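Local coordinates for chitin deacetylase (Bombyx mori, PDB 5ZNT), which removes N-acetyl groups from the N-acetylglucosamine residues of chitin with the help of a zinc ion, leaving chitosan and acetate, at residues A[98-103]-A[125-130]; A[78-83]-A[367-372]; A[141-146]-A[166-171]; A[118-123]-A[155-160]. All coordinates share one frame; numbering follows the deposited sequence.

Contact 1: A[98-103]-A[125-130]; sequences IAVHSI and AGMRVI. With ZN (zinc ion), chain C.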
loop_
_atom_site.group_PDB
_atom_site.type_symbol
_atom_site.label_atom_id
_atom_site.label_comp_id
_atom_site.label_asym_id
_atom_site.label_seq_id
_atom_site.Cartn_x
_atom_site.Cartn_y
_atom_site.Cartn_z
ATOM N N ILE A 98 -0.614 8.147 -2.598
ATOM C CA ILE A 98 0.676 7.873 -3.228
ATOM C C ILE A 98 1.659 7.528 -2.125
ATOM O O ILE A 98 1.826 8.305 -1.184
ATOM C CB ILE A 98 1.186 9.072 -4.042
ATOM C CG1 ILE A 98 0.189 9.432 -5.132
ATOM C CG2 ILE A 98 2.586 8.754 -4.639
ATOM C CD1 ILE A 98 -0.084 8.309 -6.143
ATOM N N ALA A 99 2.303 6.364 -2.237
ATOM C CA ALA A 99 3.308 5.905 -1.280
ATOM C C ALA A 99 4.564 5.526 -2.058
ATOM O O ALA A 99 4.557 5.514 -3.293
ATOM C CB ALA A 99 2.795 4.698 -0.458
ATOM N N VAL A 100 5.671 5.216 -1.358
ATOM C CA VAL A 100 6.946 5.003 -2.053
ATOM C C VAL A 100 7.292 3.526 -2.089
ATOM O O VAL A 100 7.025 2.768 -1.142
ATOM C CB VAL A 100 8.109 5.819 -1.457
ATOM C CG1 VAL A 100 7.755 7.316 -1.405
ATOM C CG2 VAL A 100 8.543 5.298 -0.088
ATOM N N HIS A 101 7.926 3.131 -3.191
ATOM C CA HIS A 101 8.339 1.771 -3.488
ATOM C C HIS A 101 9.783 1.774 -4.003
ATOM O O HIS A 101 10.168 0.914 -4.800
ATOM C CB HIS A 101 7.376 1.157 -4.506
ATOM C CG HIS A 101 7.500 -0.327 -4.694
ATOM N ND1 HIS A 101 7.618 -1.214 -3.645
ATOM C CD2 HIS A 101 7.463 -1.085 -5.823
ATOM C CE1 HIS A 101 7.666 -2.450 -4.118
ATOM N NE2 HIS A 101 7.581 -2.399 -5.438
ATOM N N SER A 102 10.568 2.781 -3.587
ATOM C CA SER A 102 12.004 2.979 -3.828
ATOM C C SER A 102 12.331 3.656 -5.169
ATOM O O SER A 102 11.502 3.715 -6.082
ATOM C CB SER A 102 12.802 1.670 -3.724
ATOM O OG SER A 102 12.827 1.000 -4.963
ATOM N N ILE A 103 13.552 4.176 -5.274
ATOM C CA ILE A 103 14.037 4.759 -6.527
ATOM C C ILE A 103 14.452 3.666 -7.506
ATOM O O ILE A 103 14.005 3.639 -8.659
ATOM C CB ILE A 103 15.212 5.713 -6.240
ATOM C CG1 ILE A 103 14.699 6.974 -5.529
ATOM C CG2 ILE A 103 15.982 6.029 -7.570
ATOM C CD1 ILE A 103 15.819 7.959 -5.111
ATOM N N ALA A 125 13.351 7.776 1.281
ATOM C CA ALA A 125 13.211 9.224 1.421
ATOM C C ALA A 125 13.546 9.928 0.110
ATOM O O ALA A 125 12.934 10.948 -0.216
ATOM C CB ALA A 125 14.096 9.752 2.552
ATOM N N GLY A 126 14.510 9.397 -0.646
ATOM C CA GLY A 126 14.786 9.941 -1.966
ATOM C C GLY A 126 13.589 9.853 -2.890
ATOM O O GLY A 126 13.251 10.814 -3.581
ATOM N N MET A 127 12.918 8.694 -2.910
ATOM C CA MET A 127 11.745 8.559 -3.767
ATOM C C MET A 127 10.648 9.521 -3.332
ATOM O O MET A 127 9.945 10.089 -4.180
ATOM C CB MET A 127 11.220 7.117 -3.754
ATOM C CG MET A 127 9.993 6.890 -4.646
ATOM S SD MET A 127 10.258 7.437 -6.381
ATOM C CE MET A 127 8.637 7.179 -7.111
ATOM N N ARG A 128 10.485 9.725 -2.019
ATOM C CA ARG A 128 9.533 10.743 -1.558
ATOM C C ARG A 128 9.885 12.128 -2.105
ATOM O O ARG A 128 8.997 12.900 -2.496
ATOM C CB ARG A 128 9.473 10.771 -0.025
ATOM C CG ARG A 128 8.493 11.851 0.537
ATOM C CD ARG A 128 8.370 11.764 2.085
ATOM N NE ARG A 128 9.669 11.942 2.718
ATOM C CZ ARG A 128 9.912 11.689 3.999
ATOM N NH1 ARG A 128 8.936 11.252 4.781
ATOM N NH2 ARG A 128 11.128 11.873 4.495
ATOM N N VAL A 129 11.173 12.468 -2.134
ATOM C CA VAL A 129 11.579 13.768 -2.685
ATOM C C VAL A 129 11.203 13.870 -4.164
ATOM O O VAL A 129 10.679 14.896 -4.621
ATOM C CB VAL A 129 13.092 13.975 -2.477
ATOM C CG1 VAL A 129 13.651 15.056 -3.431
ATOM C CG2 VAL A 129 13.400 14.312 -1.010
ATOM N N ILE A 130 11.474 12.815 -4.935
ATOM C CA ILE A 130 11.137 12.821 -6.358
ATOM C C ILE A 130 9.651 13.067 -6.558
ATOM O O ILE A 130 9.237 13.924 -7.360
ATOM C CB ILE A 130 11.578 11.499 -7.016
ATOM C CG1 ILE A 130 13.094 11.323 -6.884
ATOM C CG2 ILE A 130 11.150 11.462 -8.500
ATOM C CD1 ILE A 130 13.606 9.985 -7.462
HETATM ZN ZN ZN C . 7.667 -3.850 -6.973
HETATM O O HOH W 1 5.949 -4.977 -5.947
HETATM O O HOH W 2 8.237 -5.476 -5.444
HETATM O O HOH W 3 7.541 -5.401 -8.456
#

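Contact 2: A[78-83]-A[367-372]; sequences VSHKYT and YPWLND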
loop_
_atom_site.group_PDB
_atom_site.type_symbol
_atom_site.label_atom_id
_atom_site.label_comp_id
_atom_site.label_asym_id
_atom_site.label_seq_id
_atom_site.Cartn_x
_atom_site.Cartn_y
_atom_site.Cartn_z
ATOM N N VAL A 78 4.727 3.526 -5.434
ATOM C CA VAL A 78 5.270 3.967 -6.717
ATOM C C VAL A 78 6.774 3.820 -6.687
ATOM O O VAL A 78 7.426 4.293 -5.750
ATOM C CB VAL A 78 4.863 5.425 -7.009
ATOM C CG1 VAL A 78 5.472 5.892 -8.355
ATOM C CG2 VAL A 78 3.313 5.529 -7.052
ATOM N N SER A 79 7.330 3.166 -7.711
ATOM C CA SER A 79 8.766 3.132 -7.940
ATOM C C SER A 79 9.116 4.126 -9.049
ATOM O O SER A 79 8.278 4.445 -9.892
ATOM C CB SER A 79 9.230 1.710 -8.325
ATOM O OG SER A 79 8.538 1.252 -9.496
ATOM N N HIS A 80 10.379 4.584 -9.064
ATOM C CA HIS A 80 10.752 5.754 -9.871
ATOM C C HIS A 80 10.849 5.436 -11.359
ATOM O O HIS A 80 10.308 6.171 -12.189
ATOM C CB HIS A 80 12.079 6.324 -9.359
ATOM C CG HIS A 80 12.646 7.443 -10.194
ATOM N ND1 HIS A 80 11.894 8.522 -10.624
ATOM C CD2 HIS A 80 13.902 7.654 -10.653
ATOM C CE1 HIS A 80 12.670 9.352 -11.308
ATOM N NE2 HIS A 80 13.894 8.850 -11.338
ATOM N N LYS A 81 11.576 4.374 -11.739
ATOM C CA LYS A 81 11.991 4.280 -13.134
ATOM C C LYS A 81 10.781 4.109 -14.037
ATOM O O LYS A 81 9.918 3.257 -13.794
ATOM C CB LYS A 81 12.989 3.123 -13.344
ATOM C CG LYS A 81 13.903 3.315 -14.564
ATOM C CD LYS A 81 14.844 2.074 -14.736
ATOM C CE LYS A 81 15.897 2.321 -15.793
ATOM N NZ LYS A 81 16.909 1.190 -15.869
ATOM N N TYR A 82 10.717 4.944 -15.082
ATOM C CA TYR A 82 9.655 4.989 -16.083
ATOM C C TYR A 82 8.346 5.569 -15.569
ATOM O O TYR A 82 7.335 5.499 -16.269
ATOM C CB TYR A 82 9.370 3.610 -16.690
ATOM C CG TYR A 82 10.623 2.874 -17.133
ATOM C CD1 TYR A 82 11.478 3.425 -18.102
ATOM C CD2 TYR A 82 10.944 1.624 -16.598
ATOM C CE1 TYR A 82 12.637 2.726 -18.521
ATOM C CE2 TYR A 82 12.083 0.934 -16.999
ATOM C CZ TYR A 82 12.922 1.478 -17.963
ATOM O OH TYR A 82 14.058 0.774 -18.343
ATOM N N THR A 83 8.320 6.153 -14.380
ATOM C CA THR A 83 7.067 6.676 -13.868
ATOM C C THR A 83 6.750 8.020 -14.513
ATOM O O THR A 83 7.648 8.802 -14.828
ATOM C CB THR A 83 7.133 6.785 -12.352
ATOM O OG1 THR A 83 6.888 5.484 -11.835
ATOM C CG2 THR A 83 6.100 7.780 -11.765
ATOM N N TYR A 367 18.678 13.333 -14.894
ATOM C CA TYR A 367 17.673 12.330 -14.517
ATOM C C TYR A 367 17.746 12.020 -13.014
ATOM O O TYR A 367 18.800 11.580 -12.536
ATOM C CB TYR A 367 17.879 11.050 -15.314
ATOM C CG TYR A 367 16.869 9.997 -14.980
ATOM C CD1 TYR A 367 15.511 10.225 -15.186
ATOM C CD2 TYR A 367 17.267 8.779 -14.476
ATOM C CE1 TYR A 367 14.573 9.260 -14.884
ATOM C CE2 TYR A 367 16.336 7.795 -14.187
ATOM C CZ TYR A 367 15.006 8.049 -14.381
ATOM O OH TYR A 367 14.098 7.073 -14.062
ATOM N N PRO A 368 16.688 12.248 -12.234
ATOM C CA PRO A 368 16.758 11.971 -10.785
ATOM C C PRO A 368 17.137 10.525 -10.506
ATOM O O PRO A 368 16.676 9.608 -11.192
ATOM C CB PRO A 368 15.338 12.272 -10.290
ATOM C CG PRO A 368 14.798 13.275 -11.331
ATOM C CD PRO A 368 15.396 12.823 -12.643
ATOM N N TRP A 369 17.987 10.330 -9.499
ATOM C CA TRP A 369 18.346 8.992 -9.035
ATOM C C TRP A 369 18.835 9.094 -7.594
ATOM O O TRP A 369 18.685 10.134 -6.937
ATOM C CB TRP A 369 19.387 8.344 -9.971
ATOM C CG TRP A 369 19.394 6.784 -9.962
ATOM C CD1 TRP A 369 20.353 5.957 -9.411
ATOM C CD2 TRP A 369 18.403 5.915 -10.535
ATOM N NE1 TRP A 369 20.012 4.628 -9.614
ATOM C CE2 TRP A 369 18.836 4.574 -10.314
ATOM C CE3 TRP A 369 17.196 6.136 -11.216
ATOM C CZ2 TRP A 369 18.090 3.468 -10.722
ATOM C CZ3 TRP A 369 16.455 5.028 -11.648
ATOM C CH2 TRP A 369 16.913 3.704 -11.399
ATOM N N LEU A 370 19.426 8.005 -7.096
ATOM C CA LEU A 370 19.790 7.889 -5.677
ATOM C C LEU A 370 20.590 9.085 -5.172
ATOM O O LEU A 370 20.316 9.616 -4.088
ATOM C CB LEU A 370 20.625 6.622 -5.454
ATOM C CG LEU A 370 19.933 5.267 -5.367
ATOM C CD1 LEU A 370 21.021 4.178 -5.307
ATOM C CD2 LEU A 370 19.050 5.234 -4.132
ATOM N N ASN A 371 21.636 9.472 -5.889
ATOM C CA ASN A 371 22.502 10.538 -5.389
ATOM C C ASN A 371 22.022 11.933 -5.784
ATOM O O ASN A 371 22.627 12.915 -5.365
ATOM C CB ASN A 371 23.933 10.345 -5.879
ATOM C CG ASN A 371 24.598 9.118 -5.266
ATOM O OD1 ASN A 371 24.206 8.666 -4.190
ATOM N ND2 ASN A 371 25.602 8.582 -5.942
ATOM N N ASP A 372 20.965 12.046 -6.582
ATOM C CA ASP A 372 20.447 13.346 -7.009
ATOM C C ASP A 372 18.948 13.215 -7.246
ATOM O O ASP A 372 18.467 13.227 -8.386
ATOM C CB ASP A 372 21.175 13.829 -8.262
ATOM C CG ASP A 372 20.792 15.232 -8.659
ATOM O OD1 ASP A 372 20.105 15.923 -7.868
ATOM O OD2 ASP A 372 21.137 15.631 -9.778
#

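Contact 3: A[141-146]-A[166-171]; sequences SVVGVR and FLYDST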
loop_
_atom_site.group_PDB
_atom_site.type_symbol
_atom_site.label_atom_id
_atom_site.label_comp_id
_atom_site.label_asym_id
_atom_site.label_seq_id
_atom_site.Cartn_x
_atom_site.Cartn_y
_atom_site.Cartn_z
ATOM N N SER A 141 1.491 14.207 2.371
ATOM C CA SER A 141 0.644 13.017 2.384
ATOM C C SER A 141 1.313 11.770 1.787
ATOM O O SER A 141 0.698 10.701 1.782
ATOM C CB SER A 141 -0.662 13.303 1.644
ATOM O OG SER A 141 -0.425 13.660 0.289
ATOM N N VAL A 142 2.548 11.869 1.302
ATOM C CA VAL A 142 3.324 10.702 0.875
ATOM C C VAL A 142 4.017 10.146 2.127
ATOM O O VAL A 142 5.035 10.666 2.565
ATOM C CB VAL A 142 4.324 11.076 -0.223
ATOM C CG1 VAL A 142 5.157 9.860 -0.646
ATOM C CG2 VAL A 142 3.596 11.723 -1.434
ATOM N N VAL A 143 3.446 9.103 2.738
ATOM C CA VAL A 143 3.847 8.747 4.102
ATOM C C VAL A 143 4.077 7.248 4.275
ATOM O O VAL A 143 4.528 6.807 5.340
ATOM C CB VAL A 143 2.808 9.240 5.136
ATOM C CG1 VAL A 143 2.554 10.740 4.989
ATOM C CG2 VAL A 143 1.497 8.453 5.014
ATOM N N GLY A 144 3.749 6.453 3.256
ATOM C CA GLY A 144 3.893 5.008 3.345
ATOM C C GLY A 144 5.061 4.453 2.556
ATOM O O GLY A 144 5.530 5.075 1.594
ATOM N N VAL A 145 5.534 3.272 2.956
ATOM C CA VAL A 145 6.666 2.597 2.337
ATOM C C VAL A 145 6.287 1.150 2.093
ATOM O O VAL A 145 5.708 0.501 2.976
ATOM C CB VAL A 145 7.919 2.654 3.239
ATOM C CG1 VAL A 145 9.028 1.750 2.666
ATOM C CG2 VAL A 145 8.434 4.091 3.364
ATOM N N ARG A 146 6.662 0.624 0.922
ATOM C CA ARG A 146 6.682 -0.817 0.688
ATOM C C ARG A 146 7.974 -1.157 -0.035
ATOM O O ARG A 146 8.267 -0.578 -1.088
ATOM C CB ARG A 146 5.479 -1.283 -0.136
ATOM C CG ARG A 146 5.519 -2.782 -0.497
ATOM C CD ARG A 146 4.169 -3.219 -1.102
ATOM N NE ARG A 146 3.094 -3.319 -0.106
ATOM C CZ ARG A 146 1.800 -3.454 -0.397
ATOM N NH1 ARG A 146 1.395 -3.498 -1.667
ATOM N NH2 ARG A 146 0.910 -3.556 0.590
ATOM N N PHE A 166 8.257 8.838 8.174
ATOM C CA PHE A 166 7.241 8.085 7.455
ATOM C C PHE A 166 6.183 7.617 8.453
ATOM O O PHE A 166 6.469 7.419 9.637
ATOM C CB PHE A 166 7.865 6.891 6.723
ATOM C CG PHE A 166 8.545 7.259 5.412
ATOM C CD1 PHE A 166 7.792 7.538 4.273
ATOM C CD2 PHE A 166 9.930 7.339 5.327
ATOM C CE1 PHE A 166 8.413 7.877 3.078
ATOM C CE2 PHE A 166 10.558 7.672 4.124
ATOM C CZ PHE A 166 9.796 7.949 3.003
ATOM N N LEU A 167 4.949 7.450 7.974
ATOM C CA LEU A 167 3.878 7.042 8.880
ATOM C C LEU A 167 3.813 5.526 9.017
ATOM O O LEU A 167 3.705 4.994 10.129
ATOM C CB LEU A 167 2.540 7.585 8.390
ATOM C CG LEU A 167 1.308 7.179 9.205
ATOM C CD1 LEU A 167 1.419 7.729 10.642
ATOM C CD2 LEU A 167 0.036 7.655 8.491
ATOM N N TYR A 168 3.876 4.805 7.906
ATOM C CA TYR A 168 3.669 3.376 7.998
ATOM C C TYR A 168 4.518 2.649 6.984
ATOM O O TYR A 168 4.890 3.193 5.936
ATOM C CB TYR A 168 2.201 2.987 7.794
ATOM C CG TYR A 168 1.687 3.221 6.386
ATOM C CD1 TYR A 168 1.785 2.227 5.412
ATOM C CD2 TYR A 168 1.125 4.439 6.030
ATOM C CE1 TYR A 168 1.316 2.441 4.112
ATOM C CE2 TYR A 168 0.663 4.668 4.730
ATOM C CZ TYR A 168 0.755 3.660 3.788
ATOM O OH TYR A 168 0.315 3.876 2.506
ATOM N N ASP A 169 4.783 1.392 7.307
ATOM C CA ASP A 169 5.319 0.413 6.390
ATOM C C ASP A 169 4.232 -0.594 6.033
ATOM O O ASP A 169 3.347 -0.890 6.843
ATOM C CB ASP A 169 6.506 -0.308 7.022
ATOM C CG ASP A 169 6.977 -1.456 6.190
ATOM O OD1 ASP A 169 7.542 -1.199 5.108
ATOM O OD2 ASP A 169 6.762 -2.619 6.581
ATOM N N SER A 170 4.289 -1.107 4.802
ATOM C CA SER A 170 3.466 -2.247 4.383
ATOM C C SER A 170 4.379 -3.182 3.595
ATOM O O SER A 170 4.257 -3.359 2.379
ATOM C CB SER A 170 2.242 -1.837 3.563
ATOM O OG SER A 170 1.388 -2.975 3.366
ATOM N N THR A 171 5.321 -3.777 4.308
ATOM C CA THR A 171 6.245 -4.761 3.755
ATOM C C THR A 171 6.198 -6.099 4.488
ATOM O O THR A 171 6.512 -7.131 3.893
ATOM C CB THR A 171 7.681 -4.214 3.815
ATOM O OG1 THR A 171 7.719 -2.897 3.249
ATOM C CG2 THR A 171 8.654 -5.129 3.096
#

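Contact 4: A[118-123]-A[155-160]; sequences DDWGKE and NNQFTM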
loop_
_atom_site.group_PDB
_atom_site.type_symbol
_atom_site.label_atom_id
_atom_site.label_comp_id
_atom_site.label_asym_id
_atom_site.label_seq_id
_atom_site.Cartn_x
_atom_site.Cartn_y
_atom_site.Cartn_z
ATOM N N ASP A 118 21.279 4.384 5.912
ATOM C CA ASP A 118 21.449 5.391 4.872
ATOM C C ASP A 118 20.973 4.875 3.515
ATOM O O ASP A 118 20.352 5.625 2.754
ATOM C CB ASP A 118 22.907 5.842 4.825
ATOM C CG ASP A 118 23.156 6.912 3.771
ATOM O OD1 ASP A 118 22.588 8.021 3.906
ATOM O OD2 ASP A 118 23.928 6.642 2.820
ATOM N N ASP A 119 21.245 3.604 3.196
ATOM C CA ASP A 119 20.743 3.014 1.956
ATOM C C ASP A 119 19.216 3.079 1.901
ATOM O O ASP A 119 18.633 3.465 0.881
ATOM C CB ASP A 119 21.176 1.551 1.826
ATOM C CG ASP A 119 22.664 1.359 1.512
ATOM O OD1 ASP A 119 23.300 2.221 0.863
ATOM O OD2 ASP A 119 23.185 0.292 1.921
ATOM N N TRP A 120 18.555 2.660 2.985
ATOM C CA TRP A 120 17.097 2.726 3.035
ATOM C C TRP A 120 16.617 4.155 2.852
ATOM O O TRP A 120 15.611 4.395 2.174
ATOM C CB TRP A 120 16.581 2.160 4.365
ATOM C CG TRP A 120 16.490 0.681 4.347
ATOM C CD1 TRP A 120 17.399 -0.218 4.869
ATOM C CD2 TRP A 120 15.445 -0.096 3.763
ATOM N NE1 TRP A 120 16.971 -1.506 4.643
ATOM C CE2 TRP A 120 15.783 -1.462 3.952
ATOM C CE3 TRP A 120 14.259 0.226 3.078
ATOM C CZ2 TRP A 120 14.969 -2.500 3.504
ATOM C CZ3 TRP A 120 13.447 -0.807 2.638
ATOM C CH2 TRP A 120 13.805 -2.157 2.856
ATOM N N GLY A 121 17.313 5.114 3.464
ATOM C CA GLY A 121 16.928 6.509 3.330
ATOM C C GLY A 121 17.069 7.007 1.904
ATOM O O GLY A 121 16.160 7.654 1.376
ATOM N N LYS A 122 18.188 6.681 1.248
ATOM C CA LYS A 122 18.367 7.136 -0.133
ATOM C C LYS A 122 17.293 6.561 -1.041
ATOM O O LYS A 122 16.779 7.263 -1.915
ATOM C CB LYS A 122 19.752 6.765 -0.651
ATOM C CG LYS A 122 20.872 7.584 0.013
ATOM C CD LYS A 122 22.239 7.039 -0.384
ATOM C CE LYS A 122 23.055 8.070 -1.122
ATOM N NZ LYS A 122 24.289 7.460 -1.691
ATOM N N GLU A 123 16.937 5.291 -0.841
ATOM C CA GLU A 123 15.913 4.652 -1.667
ATOM C C GLU A 123 14.529 5.222 -1.378
ATOM O O GLU A 123 13.782 5.530 -2.303
ATOM C CB GLU A 123 15.909 3.137 -1.441
ATOM C CG GLU A 123 17.111 2.401 -2.070
ATOM C CD GLU A 123 16.940 2.226 -3.575
ATOM O OE1 GLU A 123 15.971 2.772 -4.135
ATOM O OE2 GLU A 123 17.755 1.529 -4.204
ATOM N N ASN A 155 15.895 -3.928 11.573
ATOM C CA ASN A 155 15.714 -2.675 12.292
ATOM C C ASN A 155 16.113 -1.477 11.445
ATOM O O ASN A 155 15.586 -0.383 11.650
ATOM C CB ASN A 155 16.520 -2.670 13.596
ATOM C CG ASN A 155 15.972 -3.658 14.621
ATOM O OD1 ASN A 155 14.873 -3.457 15.174
ATOM N ND2 ASN A 155 16.728 -4.737 14.874
ATOM N N ASN A 156 17.051 -1.665 10.518
ATOM C CA ASN A 156 17.554 -0.545 9.728
ATOM C C ASN A 156 16.430 0.144 8.965
ATOM O O ASN A 156 16.341 1.375 8.966
ATOM C CB ASN A 156 18.636 -1.027 8.765
ATOM C CG ASN A 156 19.952 -1.305 9.473
ATOM O OD1 ASN A 156 20.119 -0.992 10.657
ATOM N ND2 ASN A 156 20.883 -1.896 8.755
ATOM N N GLN A 157 15.570 -0.636 8.297
ATOM C CA GLN A 157 14.459 -0.037 7.556
ATOM C C GLN A 157 13.619 0.837 8.467
ATOM O O GLN A 157 13.280 1.976 8.127
ATOM C CB GLN A 157 13.590 -1.118 6.911
ATOM C CG GLN A 157 12.296 -0.529 6.270
ATOM C CD GLN A 157 11.379 -1.582 5.672
ATOM O OE1 GLN A 157 11.700 -2.769 5.679
ATOM N NE2 GLN A 157 10.219 -1.145 5.147
ATOM N N PHE A 158 13.305 0.329 9.667
ATOM C CA PHE A 158 12.393 1.042 10.544
ATOM C C PHE A 158 13.085 2.173 11.280
ATOM O O PHE A 158 12.449 3.198 11.540
ATOM C CB PHE A 158 11.718 0.041 11.498
ATOM C CG PHE A 158 10.746 -0.848 10.795
ATOM C CD1 PHE A 158 11.190 -1.919 10.036
ATOM C CD2 PHE A 158 9.386 -0.551 10.803
ATOM C CE1 PHE A 158 10.306 -2.711 9.338
ATOM C CE2 PHE A 158 8.491 -1.337 10.103
ATOM C CZ PHE A 158 8.947 -2.421 9.380
ATOM N N THR A 159 14.382 2.032 11.599
ATOM C CA THR A 159 15.131 3.190 12.078
ATOM C C THR A 159 15.073 4.325 11.053
ATOM O O THR A 159 14.781 5.475 11.394
ATOM C CB THR A 159 16.585 2.801 12.374
ATOM O OG1 THR A 159 16.613 1.759 13.363
ATOM C CG2 THR A 159 17.370 4.019 12.889
ATOM N N MET A 160 15.320 4.003 9.783
ATOM C CA MET A 160 15.192 5.019 8.740
ATOM C C MET A 160 13.802 5.641 8.761
ATOM O O MET A 160 13.654 6.868 8.745
ATOM C CB MET A 160 15.490 4.409 7.364
ATOM C CG MET A 160 15.342 5.401 6.187
ATOM S SD MET A 160 13.632 5.622 5.627
ATOM C CE MET A 160 13.276 4.041 4.867
#

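Contact 1: A[98-103]-A[125-130]
The flat groups, the His101 imidazole and the Arg128 guanidinium, turn outward from the seam where Val100 and Ile103 pack on Met127. His101 puts the edge of its ring on the zinc ion, NE2 at 2.1 Å, with water 2 also in plane there, and the His105 ring, also a zinc ligand, meets it with planes at about 70°. Arg128 reaches Phe166 in a cation-pi contact and Gln164 O through NH1. The seam is largely apolar: Val100 CB lies 3.9 Å from Met127 CG, and its CG1 rests on the helix backbone, 3.7 Å from Arg128 N. Here strand 97-100 is backed by helix 117-134, a strand-on-helix layer of the CE4 deacetylase fold, with the metal ligand just past the strand. Two residues on from His101, Ile103 sends CG1 beside its N (chi1 -70°), to 3.6 Å from Met127 N and 3.7 Å from Ile130 CD1. Its CD1 settles against Gly126 C at 3.7 Å, where a beta carbon on Gly126 would clash with it. With an alanine at Ile103, the loop would probably lose its contact with Met127 and Ile130, leaving a gap against helix 117-134. Met127 bends at chi2 (54°), its CG 3.8 Å from Ser102 O.

Contact 2: A[78-83]-A[367-372]
His80 is gripped from two directions by the loop 367-372. Its NE2 donates to Pro368 O at 2.9 Å, a bent bond (133° at the hydrogen) that arrives above the carbonyl plane, while Tyr367 OH sits over one face of the imidazole. The His80 and Tyr367 rings are near parallel, 19° between planes, but slid so far apart, with centroids at 4.9 Å, that they hardly overlap. Trp369 closes the cluster rim to rim: CE3 lies in the plane of the imidazole, at its edge, 3.7 Å from His80 CD2. Lys81 crosses Tyr367 at about a right angle, its CG 3.8 Å from Tyr367 OH and near the edge of the Trp369 indole; the same CG lies over the ring of Tyr82.

One step out, Tyr85 OH is hydrogen-bonded to His80 ND1 and helps fix the ring's rotation, and Glu353 takes the Lys81 ammonium in a salt bridge. Two turns shape the backbones, a type II turn from His80 to Thr83, closed by Thr83 N to His80 O, and a type I turn from Trp369 to Asp372; Thr83 OG1 also reaches back to Ser79 O at 2.6 Å. The contact thus pins the C-terminal tail to the loop after strand 75-78, with Met127 and Ile130 of helix 117-134 touching His80, and with Leu357 of strand 355-359 and Leu345 of strand 341-345 packed on Pro368.

Contact 3: A[141-146]-A[166-171]
Gly144 and Val145 pair with Tyr168 and Asp169 as short parallel strands, the two beta arms of a beta-alpha-beta unit linked through helix 154-163. Val143 O takes Leu167 N on a lone pair at 2.7 Å and a weak second bond from Tyr168 N. Val145 N donates to Tyr168 O at 3.0 Å and Val145 O receives Ser170 N at 2.8 Å. Both rings are used over a face: Gly144 CA stands 3.5 Å from the Tyr168 ring centroid, leaving no room for a beta carbon, and Val145 CG2 sits 3.7 Å from that of Phe166. Tyr168 reaches under the glycine because its CG is wedged between N and C (chi1 68°).

Asp169 OD2 accepts from Thr171 N, an Asx turn. Arg146 bends at chi3 (-73°) and holds Ser170 side-on, NE to Ser170 O at 2.7 Å and NH2 to Ser170 OG at 2.9 Å, both near the guanidinium plane; Ser170 OG is also hydrogen-bonded to Met211 O of strand 209-214. Arg146 NH1 forms a salt bridge with Asp45, next to the zinc ligand Asp46. A leucine here would probably leave Ser170 O and the Asp45 carboxylate without their mate. Arg146 opens the Arg-X-Pro-Tyr motif of the CE4 active site.

Contact 4: A[118-123]-A[155-160]
Gln157 runs along one face of the Trp120 indole: CB and CG lie over the six-membered ring, and the amide carries on past its CZ3-CH2 edge. CB stands 3.8 Å from the centroid, over the face, a CH-pi contact. CG follows at 3.8 Å from Trp120 CZ3, and CD has just passed the rim between CZ3 and CH2. At the tip OE1 is 3.6 Å from Trp120 CH2, with the amide and ring planes only 8° apart. The chain can do this because CG is anti to the backbone N (chi1 173°) and the rest is extended; Gly153 N bonds to OE1 and holds the amide in place.

Met160, about one turn further on, turns its side chain to the neighbouring helix. Its CG presses on the backbone there, 3.4 Å from Gly121 N and a tight 3.5 Å from Gly121 CA, and bends at chi2 and chi3 bring CE to 3.8 Å from Trp120 CB. Asn156 CB touches the pyrrole side of the indole at CD1, while its amide bonds to Ala115 O. The short segments cross at -55° with axes 8.5 Å apart, Trp120 packed between helices 117-134 and 154-163 in the beta/alpha fold of CE4 deacetylases.

In the fold
Contacts 1 and 3 meet beside the zinc: Arg146 O accepts from His101 ND1 at 2.7 Å, so the end of strand 144-145 probably helps orient a metal ligand of contact 1, and the Arg146 side chain itself lies about 7 Å from the ion. The sheet edges also join, Val100 N to Gly144 O at 3.0 Å. Contact 2 continues from the other side of strand 97-100, with Val78 N 2.9 Å from Ala99 O. Helix 117-134 serves both contact 1 and contact 4, whose Trp120 side chain stays about 12 Å from zinc. The C-terminal tail reaches that helix too, Asn371 OD1 lying 2.8 Å from Lys122 NZ, tying contact 2 to contact 4.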